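Asp/Glu-specific dipeptidyl-peptidase (Flavobacterium psychrophilum, PDB 5JXF) removes dipeptides from the N-terminus of oligopeptides as a serine peptidase of family S46, with strict specificity for aspartate or glutamate at the P1 position. Local coordinates at residues D278-M283 against N672-N677. Residues are numbered along the deposited sequence; the frame is centred on the assembly and turned at random.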
loop_
_atom_site.group_PDB
_atom_site.type_symbol
_atom_site.label_atom_id
_atom_site.label_comp_id
_atom_site.label_asym_id
_atom_site.label_seq_id
_atom_site.Cartn_x
_atom_site.Cartn_y
_atom_site.Cartn_z
ATOM N N ASP A 278 5.470 0.089 -26.820
ATOM C CA ASP A 278 4.522 0.267 -27.921
ATOM C C ASP A 278 4.072 1.714 -27.972
ATOM O O ASP A 278 3.697 2.290 -26.949
ATOM C CB ASP A 278 3.294 -0.631 -27.783
ATOM C CG ASP A 278 3.534 -2.040 -28.288
ATOM O OD1 ASP A 278 4.624 -2.310 -28.836
ATOM O OD2 ASP A 278 2.602 -2.865 -28.165
ATOM N N PHE A 279 4.159 2.308 -29.153
ATOM C CA PHE A 279 3.530 3.601 -29.391
ATOM C C PHE A 279 2.068 3.528 -29.008
ATOM O O PHE A 279 1.392 2.529 -29.283
ATOM C CB PHE A 279 3.653 4.024 -30.862
ATOM C CG PHE A 279 2.895 5.284 -31.193
ATOM C CD1 PHE A 279 3.466 6.524 -30.999
ATOM C CD2 PHE A 279 1.602 5.223 -31.683
ATOM C CE1 PHE A 279 2.762 7.690 -31.309
ATOM C CE2 PHE A 279 0.897 6.383 -31.990
ATOM C CZ PHE A 279 1.481 7.611 -31.805
ATOM N N THR A 280 1.589 4.587 -28.366
ATOM C CA THR A 280 0.159 4.761 -28.083
ATOM C C THR A 280 -0.248 6.197 -28.358
ATOM O O THR A 280 0.516 7.128 -28.081
ATOM C CB THR A 280 -0.215 4.461 -26.591
ATOM O OG1 THR A 280 0.387 5.439 -25.737
ATOM C CG2 THR A 280 0.231 3.090 -26.152
ATOM N N MET A 281 -1.452 6.370 -28.892
ATOM C CA MET A 281 -2.011 7.686 -29.092
ATOM C C MET A 281 -3.414 7.745 -28.497
ATOM O O MET A 281 -4.276 6.909 -28.784
ATOM C CB MET A 281 -2.039 8.040 -30.586
ATOM C CG MET A 281 -2.205 9.507 -30.850
ATOM S SD MET A 281 -2.577 9.908 -32.589
ATOM C CE MET A 281 -4.129 9.097 -32.796
ATOM N N VAL A 282 -3.636 8.757 -27.675
ATOM C CA VAL A 282 -4.930 8.942 -27.066
ATOM C C VAL A 282 -5.604 10.237 -27.586
ATOM O O VAL A 282 -5.044 11.323 -27.524
ATOM C CB VAL A 282 -4.796 8.959 -25.525
ATOM C CG1 VAL A 282 -6.135 9.155 -24.885
ATOM C CG2 VAL A 282 -4.149 7.634 -25.019
ATOM N N MET A 283 -6.810 10.092 -28.106
ATOM C CA MET A 283 -7.578 11.221 -28.623
ATOM C C MET A 283 -8.810 11.410 -27.739
ATOM O O MET A 283 -9.508 10.456 -27.428
ATOM C CB MET A 283 -7.982 10.971 -30.082
ATOM C CG MET A 283 -8.428 12.215 -30.849
ATOM S SD MET A 283 -8.765 11.877 -32.631
ATOM C CE MET A 283 -7.529 10.573 -32.844
ATOM N N ASN A 672 -5.204 1.164 -34.848
ATOM C CA ASN A 672 -6.076 0.171 -34.229
ATOM C C ASN A 672 -6.277 0.403 -32.745
ATOM O O ASN A 672 -5.335 0.752 -32.031
ATOM C CB ASN A 672 -5.502 -1.239 -34.440
ATOM C CG ASN A 672 -5.155 -1.507 -35.891
ATOM O OD1 ASN A 672 -6.040 -1.661 -36.733
ATOM N ND2 ASN A 672 -3.865 -1.538 -36.197
ATOM N N LEU A 673 -7.502 0.180 -32.281
ATOM C CA LEU A 673 -7.823 0.310 -30.870
ATOM C C LEU A 673 -7.142 -0.775 -30.043
ATOM O O LEU A 673 -7.384 -1.955 -30.270
ATOM C CB LEU A 673 -9.326 0.229 -30.641
ATOM C CG LEU A 673 -9.719 0.620 -29.212
ATOM C CD1 LEU A 673 -9.344 2.070 -28.987
ATOM C CD2 LEU A 673 -11.200 0.375 -28.931
ATOM N N ILE A 674 -6.322 -0.371 -29.074
ATOM C CA ILE A 674 -5.638 -1.316 -28.177
ATOM C C ILE A 674 -5.967 -1.104 -26.686
ATOM O O ILE A 674 -5.778 -2.006 -25.859
ATOM C CB ILE A 674 -4.118 -1.231 -28.330
ATOM C CG1 ILE A 674 -3.675 0.235 -28.398
ATOM C CG2 ILE A 674 -3.660 -2.008 -29.535
ATOM C CD1 ILE A 674 -2.165 0.433 -28.240
ATOM N N GLY A 675 -6.440 0.086 -26.340
ATOM C CA GLY A 675 -6.794 0.401 -24.970
ATOM C C GLY A 675 -7.947 1.379 -24.856
ATOM O O GLY A 675 -8.317 2.075 -25.824
ATOM N N LEU A 676 -8.532 1.418 -23.668
ATOM C CA LEU A 676 -9.583 2.378 -23.339
ATOM C C LEU A 676 -9.185 3.178 -22.105
ATOM O O LEU A 676 -9.128 2.623 -21.007
ATOM C CB LEU A 676 -10.891 1.632 -23.121
ATOM C CG LEU A 676 -12.088 2.341 -22.514
ATOM C CD1 LEU A 676 -12.610 3.437 -23.440
ATOM C CD2 LEU A 676 -13.141 1.299 -22.256
ATOM N N ASN A 677 -8.876 4.466 -22.287
ATOM C CA ASN A 677 -8.389 5.300 -21.195
ATOM C C ASN A 677 -9.426 5.505 -20.113
ATOM O O ASN A 677 -10.611 5.624 -20.412
ATOM C CB ASN A 677 -7.928 6.648 -21.718
ATOM C CG ASN A 677 -7.317 7.505 -20.649
ATOM O OD1 ASN A 677 -6.196 7.243 -20.206
ATOM N ND2 ASN A 677 -8.040 8.550 -20.226
#
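Thr280 and Ile674 meet where strands 279-283 and 673-677, second neighbours in one antiparallel sheet, run in the same general sense at 52° with axes 8.7 Å apart at their closest. Strand 665-667 lies between them, and Ile674 and Gly675 both face its Ala666 in a classic beta bulge. The CA atoms of Thr280 and Ile674 are 8.4 Å apart, and those of Val282 and Asn677 7.7 Å. The Ile674 methyl CD1 does most of the touching, 4.1 Å from CG2 of Thr280 and 4.3 Å from the carbonyl O of Phe279; the Thr280 and Ile674 side chains cross at about a right angle. In this S46 peptidase, strand 665-667 follows closely on Ser662, probably the charge-relay serine, whose side chain is about 6 Å from that of Asn677. Thr280 CG2 lies anti to its own carbonyl carbon, while OG1 on the other branch is hydrogen-bonded to Asn655 ND2. Farther along, Val282 CG1 reaches Asn677 CB at 4.4 Å. CG anti to the backbone N (chi1 -175°) carries the buried Asn677 amide on past this CB, to where OD1 and ND2 are hydrogen-bonded to Asn698 ND2 and Asn661 O; the Asn677 side chain is about 5 Å from the bound aspartic acid.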